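Local coordinates for protein putative hydroxymethylglutaryl-CoA synthase (Streptococcus mutans, PDB 3SQZ) that probably acts as a hydroxymethylglutaryl-CoA synthase, a transferase of the thiolase fold, and binds coenzyme A, at residues S172-Y177 and K383-E388. Residues are numbered along the deposited sequence; the frame is centred on the assembly and turned at random.
Sequences SDIAKY and KIFFEE. With COA (coenzyme A), chain D.
K176 and F385 bring together the end of a thiolase-fold strand and the end of a helix more than 200 residues further along the chain, their CA atoms 8.0 Å apart. Strand 166-175 of the mixed sheet gives way at K176 to loop, while helix 378-385 ends at F385, and F386 is the first residue to leave helical torsions. The pair is a worked example of how a lysine can bind a carbonyl at the C-terminal end of a helix through its ammonium group while its methylenes pack on aromatic rings. With CG of K176 anti to the backbone N (chi1 -178°), the chain starts out beside the F385 ring, and a bend at chi3 (-65°) sets CE over the centre of one face in a CH-pi contact, 3.7 Å from the centroid. NZ, further out over the same face, makes a cation-pi interaction at 4.7 Å from the centroid. K176 NZ also donates a 2.7 Å hydrogen bond to F385 O, nearly in line with the carbonyl (173°), and another to a water that in turn donates to E387 O. The ammonium is thus tied directly to the last helical residue and, through water, to the loop that follows. F386 lines the lysine chain nearer its root, with CE2 3.6 Å from K176 CG. The F385 ring also reaches the strand itself: CG2 of I174 touches CE1, and A175 O lies in the ring plane at the edge near CZ. I174 also packs on L88 of helix 85-94. Beyond K176, the backbone N of Y177 is hydrogen-bonded to Q187 OE1, and the Y177 side chain belongs to the coenzyme A pocket: O5P of the bound coenzyme, which lies in the plane of the tyrosine ring at its edge, accepts a 2.6 Å hydrogen bond from Y177 OH.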
loop_
_atom_site.group_PDB
_atom_site.type_symbol
_atom_site.label_atom_id
_atom_site.label_comp_id
_atom_site.label_asym_id
_atom_site.label_seq_id
_atom_site.Cartn_x
_atom_site.Cartn_y
_atom_site.Cartn_z
ATOM N N SER A 172 3.251 -2.052 -4.293
ATOM C CA SER A 172 2.850 -3.452 -4.346
ATOM C C SER A 172 3.739 -4.275 -3.431
ATOM O O SER A 172 4.957 -4.138 -3.461
ATOM C CB SER A 172 2.980 -3.964 -5.773
ATOM O OG SER A 172 2.547 -5.306 -5.851
ATOM N N ASP A 173 3.132 -5.138 -2.620
ATOM C CA ASP A 173 3.894 -5.873 -1.616
ATOM C C ASP A 173 3.121 -7.078 -1.109
ATOM O O ASP A 173 1.878 -7.114 -1.139
ATOM C CB ASP A 173 4.241 -4.969 -0.424
ATOM C CG ASP A 173 5.564 -4.232 -0.596
ATOM O OD1 ASP A 173 5.566 -2.985 -0.505
ATOM O OD2 ASP A 173 6.603 -4.904 -0.773
ATOM N N ILE A 174 3.883 -8.046 -0.609
ATOM C CA ILE A 174 3.342 -9.193 0.098
ATOM C C ILE A 174 4.058 -9.247 1.439
ATOM O O ILE A 174 5.274 -9.467 1.500
ATOM C CB ILE A 174 3.549 -10.487 -0.696
ATOM C CG1 ILE A 174 2.733 -10.419 -1.988
ATOM C CG2 ILE A 174 3.138 -11.695 0.136
ATOM C CD1 ILE A 174 3.062 -11.501 -2.980
ATOM N N ALA A 175 3.298 -9.009 2.506
ATOM C CA ALA A 175 3.847 -8.994 3.851
ATOM C C ALA A 175 3.813 -10.410 4.404
ATOM O O ALA A 175 2.747 -10.975 4.647
ATOM C CB ALA A 175 3.078 -8.034 4.730
ATOM N N LYS A 176 5.003 -10.975 4.583
ATOM C CA LYS A 176 5.185 -12.380 4.906
ATOM C C LYS A 176 6.199 -12.454 6.043
ATOM O O LYS A 176 7.365 -12.080 5.858
ATOM C CB LYS A 176 5.681 -13.102 3.646
ATOM C CG LYS A 176 5.872 -14.593 3.773
ATOM C CD LYS A 176 6.215 -15.239 2.430
ATOM C CE LYS A 176 5.062 -15.110 1.442
ATOM N NZ LYS A 176 5.356 -15.761 0.131
ATOM N N TYR A 177 5.765 -12.920 7.213
ATOM C CA TYR A 177 6.590 -12.859 8.417
ATOM C C TYR A 177 7.042 -14.224 8.915
ATOM O O TYR A 177 8.082 -14.325 9.562
ATOM C CB TYR A 177 5.862 -12.147 9.549
ATOM C CG TYR A 177 5.717 -10.650 9.412
ATOM C CD1 TYR A 177 6.527 -9.783 10.138
ATOM C CD2 TYR A 177 4.743 -10.103 8.596
ATOM C CE1 TYR A 177 6.362 -8.416 10.049
ATOM C CE2 TYR A 177 4.578 -8.741 8.489
ATOM C CZ TYR A 177 5.382 -7.899 9.219
ATOM O OH TYR A 177 5.188 -6.538 9.110
ATOM N N LYS A 383 0.732 -23.922 3.577
ATOM C CA LYS A 383 1.297 -24.540 2.391
ATOM C C LYS A 383 1.392 -23.548 1.236
ATOM O O LYS A 383 2.399 -23.499 0.531
ATOM C CB LYS A 383 0.465 -25.754 1.978
ATOM C CG LYS A 383 0.615 -26.945 2.910
ATOM N N ILE A 384 0.339 -22.766 1.041
ATOM C CA ILE A 384 0.271 -21.873 -0.103
ATOM C C ILE A 384 1.139 -20.625 0.084
ATOM O O ILE A 384 1.906 -20.248 -0.805
ATOM C CB ILE A 384 -1.196 -21.495 -0.396
ATOM C CG1 ILE A 384 -1.947 -22.723 -0.924
ATOM C CG2 ILE A 384 -1.281 -20.352 -1.385
ATOM C CD1 ILE A 384 -3.449 -22.542 -1.025
ATOM N N PHE A 385 1.032 -19.974 1.235
ATOM C CA PHE A 385 1.706 -18.690 1.401
ATOM C C PHE A 385 3.221 -18.842 1.422
ATOM O O PHE A 385 3.938 -17.953 0.966
ATOM C CB PHE A 385 1.230 -18.008 2.683
ATOM C CG PHE A 385 1.448 -16.508 2.725
ATOM C CD1 PHE A 385 1.147 -15.698 1.629
ATOM C CD2 PHE A 385 1.894 -15.900 3.892
ATOM C CE1 PHE A 385 1.302 -14.317 1.704
ATOM C CE2 PHE A 385 2.041 -14.531 3.962
ATOM C CZ PHE A 385 1.752 -13.741 2.866
ATOM N N PHE A 386 3.704 -19.967 1.941
ATOM C CA PHE A 386 5.138 -20.156 2.131
ATOM C C PHE A 386 5.780 -21.052 1.084
ATOM O O PHE A 386 6.962 -21.379 1.173
ATOM C CB PHE A 386 5.437 -20.613 3.560
ATOM C CG PHE A 386 5.000 -19.617 4.586
ATOM C CD1 PHE A 386 3.810 -19.790 5.277
ATOM C CD2 PHE A 386 5.740 -18.465 4.811
ATOM C CE1 PHE A 386 3.384 -18.851 6.207
ATOM C CE2 PHE A 386 5.317 -17.528 5.736
ATOM C CZ PHE A 386 4.135 -17.720 6.431
ATOM N N GLU A 387 5.009 -21.419 0.068
ATOM C CA GLU A 387 5.569 -22.171 -1.046
ATOM C C GLU A 387 6.718 -21.387 -1.680
ATOM O O GLU A 387 6.643 -20.166 -1.816
ATOM C CB GLU A 387 4.486 -22.450 -2.091
ATOM C CG GLU A 387 4.988 -23.316 -3.229
ATOM C CD GLU A 387 3.937 -23.635 -4.267
ATOM O OE1 GLU A 387 2.732 -23.415 -4.009
ATOM O OE2 GLU A 387 4.326 -24.111 -5.355
ATOM N N GLU A 388 7.786 -22.091 -2.045
ATOM C CA GLU A 388 8.893 -21.488 -2.780
ATOM C C GLU A 388 9.110 -22.264 -4.074
ATOM O O GLU A 388 8.754 -23.440 -4.166
ATOM C CB GLU A 388 10.168 -21.444 -1.927
ATOM C CG GLU A 388 10.016 -20.561 -0.685
ATOM C CD GLU A 388 11.308 -20.356 0.090
ATOM O OE1 GLU A 388 11.324 -20.655 1.303
ATOM O OE2 GLU A 388 12.295 -19.867 -0.501
HETATM N N1A COA D . -7.779 -8.717 24.154
HETATM C C2A COA D . -7.521 -7.505 23.619
HETATM N N3A COA D . -6.224 -7.158 23.282
HETATM C C4A COA D . -5.216 -8.047 23.491
HETATM C C5A COA D . -5.474 -9.301 24.045
HETATM C C6A COA D . -6.733 -9.637 24.372
HETATM N N6A COA D . -7.015 -10.924 24.935
HETATM N N7A COA D . -4.290 -9.985 24.143
HETATM C C8A COA D . -3.313 -9.201 23.676
HETATM N N9A COA D . -3.914 -7.977 23.288
HETATM C C1B COA D . -3.249 -6.885 22.592
HETATM C C2B COA D . -2.467 -5.729 23.277
HETATM O O2B COA D . -2.528 -5.291 24.558
HETATM C C3B COA D . -2.064 -4.901 22.069
HETATM O O3B COA D . -2.458 -3.612 21.809
HETATM P P3B COA D . -1.867 -2.396 22.556
HETATM O O7A COA D . -0.429 -2.102 21.989
HETATM O O8A COA D . -2.844 -1.226 22.217
HETATM O O9A COA D . -1.825 -2.672 24.036
HETATM C C4B COA D . -1.863 -5.947 21.040
HETATM O O4B COA D . -3.078 -6.714 21.154
HETATM C C5B COA D . -0.546 -6.500 20.614
HETATM O O5B COA D . -0.101 -7.233 21.723
HETATM P P1A COA D . 1.304 -7.959 21.680
HETATM O O1A COA D . 2.444 -6.913 21.359
HETATM O O2A COA D . 1.557 -8.659 23.000
HETATM O O3A COA D . 1.204 -9.013 20.490
HETATM P P2A COA D . 2.452 -9.684 19.772
HETATM O O4A COA D . 3.634 -9.911 20.786
HETATM O O5A COA D . 2.025 -11.003 19.170
HETATM O O6A COA D . 2.961 -8.711 18.609
HETATM C CBP COA D . 2.808 -7.062 16.832
HETATM C CCP COA D . 2.111 -7.824 17.931
HETATM C CDP COA D . 3.888 -6.227 17.431
HETATM C CEP COA D . 1.831 -6.164 16.110
HETATM C CAP COA D . 3.379 -8.072 15.877
HETATM O OAP COA D . 2.406 -8.673 15.122
HETATM C C9P COA D . 4.477 -7.502 15.001
HETATM O O9P COA D . 5.609 -7.280 15.418
HETATM N N8P COA D . 4.113 -7.279 13.590
HETATM C C7P COA D . 5.006 -6.584 12.683
HETATM C C6P COA D . 5.108 -5.096 12.943
HETATM C C5P COA D . 5.935 -4.354 11.892
HETATM O O5P COA D . 6.102 -4.814 10.786
HETATM N N4P COA D . 6.441 -3.047 12.213
HETATM C C3P COA D . 7.149 -2.265 11.187
HETATM C C2P COA D . 6.440 -1.048 10.663
HETATM S S1P COA D . 5.726 0.020 11.872
HETATM O O HOH W 1 7.306 -18.011 0.151
#